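Local coordinates for probable transcriptional regulatory protein, Rv1404 (Mycobacterium tuberculosis, PDB 2NYX) that probably binds DNA and regulates transcription as a dimeric member of the MarR family, with a winged helix-turn-helix fold, at residues B[47-50]-B[51-54]. Numbering follows the deposited sequence.
Sequences QFRT and LVIL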
ATOM      1  N   GLN B  47       2.365  -8.472  -4.795  1.00 29.96           N
ATOM      2  CA  GLN B  47       1.552  -9.617  -5.171  1.00 29.73           C
ATOM      3  C   GLN B  47       0.076  -9.241  -5.255  1.00 29.19           C
ATOM      4  O   GLN B  47      -0.586  -9.540  -6.246  1.00 29.73           O
ATOM      5  CB  GLN B  47       1.774 -10.769  -4.191  1.00 29.82           C
ATOM      6  CG  GLN B  47       3.079 -11.506  -4.450  1.00 30.75           C
ATOM      7  CD  GLN B  47       3.479 -12.432  -3.325  1.00 32.58           C
ATOM      8  OE1 GLN B  47       2.706 -12.684  -2.394  1.00 33.67           O
ATOM      9  NE2 GLN B  47       4.704 -12.951  -3.402  1.00 33.07           N
ATOM     10  N   PHE B  48      -0.441  -8.560  -4.240  1.00 28.67           N
ATOM     11  CA  PHE B  48      -1.853  -8.196  -4.263  1.00 27.92           C
ATOM     12  C   PHE B  48      -2.211  -7.248  -5.409  1.00 27.99           C
ATOM     13  O   PHE B  48      -3.262  -7.397  -6.029  1.00 28.30           O
ATOM     14  CB  PHE B  48      -2.341  -7.645  -2.925  1.00 27.45           C
ATOM     15  CG  PHE B  48      -3.817  -7.414  -2.904  1.00 27.13           C
ATOM     16  CD1 PHE B  48      -4.697  -8.490  -2.835  1.00 26.19           C
ATOM     17  CD2 PHE B  48      -4.337  -6.132  -3.034  1.00 25.99           C
ATOM     18  CE1 PHE B  48      -6.066  -8.286  -2.854  1.00 26.71           C
ATOM     19  CE2 PHE B  48      -5.709  -5.918  -3.052  1.00 26.28           C
ATOM     20  CZ  PHE B  48      -6.574  -6.993  -2.963  1.00 26.38           C
ATOM     21  N   ARG B  49      -1.336  -6.286  -5.692  1.00 27.73           N
ATOM     22  CA  ARG B  49      -1.524  -5.378  -6.818  1.00 27.62           C
ATOM     23  C   ARG B  49      -1.623  -6.141  -8.157  1.00 27.63           C
ATOM     24  O   ARG B  49      -2.498  -5.856  -8.981  1.00 28.02           O
ATOM     25  CB  ARG B  49      -0.418  -4.309  -6.840  1.00 27.58           C
ATOM     26  CG  ARG B  49      -0.538  -3.289  -7.961  1.00 27.49           C
ATOM     27  CD  ARG B  49      -1.875  -2.558  -7.906  1.00 27.24           C
ATOM     28  NE  ARG B  49      -2.168  -1.813  -9.126  1.00 25.14           N
ATOM     29  CZ  ARG B  49      -3.279  -1.103  -9.314  1.00 25.97           C
ATOM     30  NH1 ARG B  49      -4.190  -1.024  -8.357  1.00 27.59           N
ATOM     31  NH2 ARG B  49      -3.480  -0.461 -10.451  1.00 24.53           N
ATOM     32  N   THR B  50      -0.736  -7.115  -8.354  1.00 27.30           N
ATOM     33  CA  THR B  50      -0.795  -8.036  -9.499  1.00 26.73           C
ATOM     34  C   THR B  50      -2.201  -8.593  -9.688  1.00 26.34           C
ATOM     35  O   THR B  50      -2.717  -8.642 -10.807  1.00 26.24           O
ATOM     36  CB  THR B  50       0.194  -9.212  -9.319  1.00 26.37           C
ATOM     37  OG1 THR B  50       1.515  -8.695  -9.206  1.00 27.22           O
ATOM     38  CG2 THR B  50       0.156 -10.169 -10.490  1.00 26.67           C
ATOM     39  N   LEU B  51      -2.821  -9.019  -8.594  1.00 26.26           N
ATOM     40  CA  LEU B  51      -4.160  -9.606  -8.671  1.00 26.07           C
ATOM     41  C   LEU B  51      -5.203  -8.580  -9.107  1.00 26.29           C
ATOM     42  O   LEU B  51      -6.063  -8.890  -9.912  1.00 26.99           O
ATOM     43  CB  LEU B  51      -4.561 -10.261  -7.347  1.00 25.73           C
ATOM     44  CG  LEU B  51      -3.684 -11.371  -6.765  1.00 24.01           C
ATOM     45  CD1 LEU B  51      -4.312 -11.900  -5.512  1.00 22.47           C
ATOM     46  CD2 LEU B  51      -3.491 -12.477  -7.758  1.00 24.03           C
ATOM     47  N   VAL B  52      -5.100  -7.357  -8.596  1.00 26.38           N
ATOM     48  CA  VAL B  52      -6.043  -6.302  -8.932  1.00 26.60           C
ATOM     49  C   VAL B  52      -5.901  -5.899 -10.387  1.00 26.63           C
ATOM     50  O   VAL B  52      -6.901  -5.706 -11.086  1.00 27.20           O
ATOM     51  CB  VAL B  52      -5.888  -5.066  -8.010  1.00 26.71           C
ATOM     52  CG1 VAL B  52      -6.797  -3.927  -8.476  1.00 26.01           C
ATOM     53  CG2 VAL B  52      -6.200  -5.455  -6.572  1.00 26.53           C
ATOM     54  N   ILE B  53      -4.662  -5.785 -10.849  1.00 26.68           N
ATOM     55  CA  ILE B  53      -4.411  -5.495 -12.260  1.00 26.32           C
ATOM     56  C   ILE B  53      -5.060  -6.574 -13.129  1.00 26.25           C
ATOM     57  O   ILE B  53      -5.679  -6.267 -14.154  1.00 26.12           O
ATOM     58  CB  ILE B  53      -2.907  -5.330 -12.556  1.00 26.40           C
ATOM     59  CG1 ILE B  53      -2.317  -4.241 -11.656  1.00 26.18           C
ATOM     60  CG2 ILE B  53      -2.681  -4.949 -14.008  1.00 26.02           C
ATOM     61  CD1 ILE B  53      -0.876  -3.879 -11.961  1.00 26.98           C
ATOM     62  N   LEU B  54      -4.970  -7.827 -12.690  1.00 26.03           N
ATOM     63  CA  LEU B  54      -5.548  -8.925 -13.465  1.00 26.16           C
ATOM     64  C   LEU B  54      -7.084  -8.922 -13.507  1.00 26.40           C
ATOM     65  O   LEU B  54      -7.671  -9.274 -14.542  1.00 26.13           O
ATOM     66  CB  LEU B  54      -4.956 -10.290 -13.075  1.00 25.62           C
ATOM     67  CG  LEU B  54      -3.516 -10.514 -13.559  1.00 25.65           C
ATOM     68  CD1 LEU B  54      -2.961 -11.835 -13.062  1.00 26.21           C
ATOM     69  CD2 LEU B  54      -3.413 -10.443 -15.081  1.00 25.37           C
TER
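Arg49 and Ile53, one turn apart on helix 45-57, give a worked example of how i to i+4 spacing brings a charged side chain against an aliphatic one. Arg49 leaves the backbone with CG anti to N (chi1 -179°) and then bends at chi2 (58°), which turns its outer half toward the following turn. There NE sits 3.5 Å from Ile53 CG1, the two side chains crossing at about a right angle, while NH1 comes within 3.9 Å of Val52 CG1. The tip is claimed by Glu152, whose carboxylate forms a salt bridge with NH2, and Ala30 of the second subunit packs on the same arginine.

Purely apolar contact follows the neighbouring flank. Phe48 presents the CE2 corner of its ring to Val52 CG2 at 3.6 Å; at the opposite corner CD1 lies 4.4 Å from Leu51 CD1, a looser contact, and both partners approach obliquely from the same side of the ring plane. Val116 and Arg120 of helix 107-128 also touch the ring, and Val52 meets Arg26 of the second subunit.

Four successive alpha-helical hydrogen bonds underlie both groups. The bond from Ile53 N to Arg49 O is the shortest, 2.9 Å, and nearly straight at 172°; Leu51 N to Gln47 O is longer, at 3.3 Å. Thr50 O accepts from Leu54 N, and Thr50 OG1 is hydrogen-bonded to the carbonyl of Pro46, one turn back, so the hydroxyl is satisfied within the helix.

In the winged helix-turn-helix domain, then, Phe48 and Leu51 pack on helix 107-128, Thr50, Leu51 and Leu54 on strand 89-92, while Arg49 and Val52 reach the second subunit; the salt bridge to Glu152 probably balances the charge of a guanidinium touching Ile53 hydrocarbon.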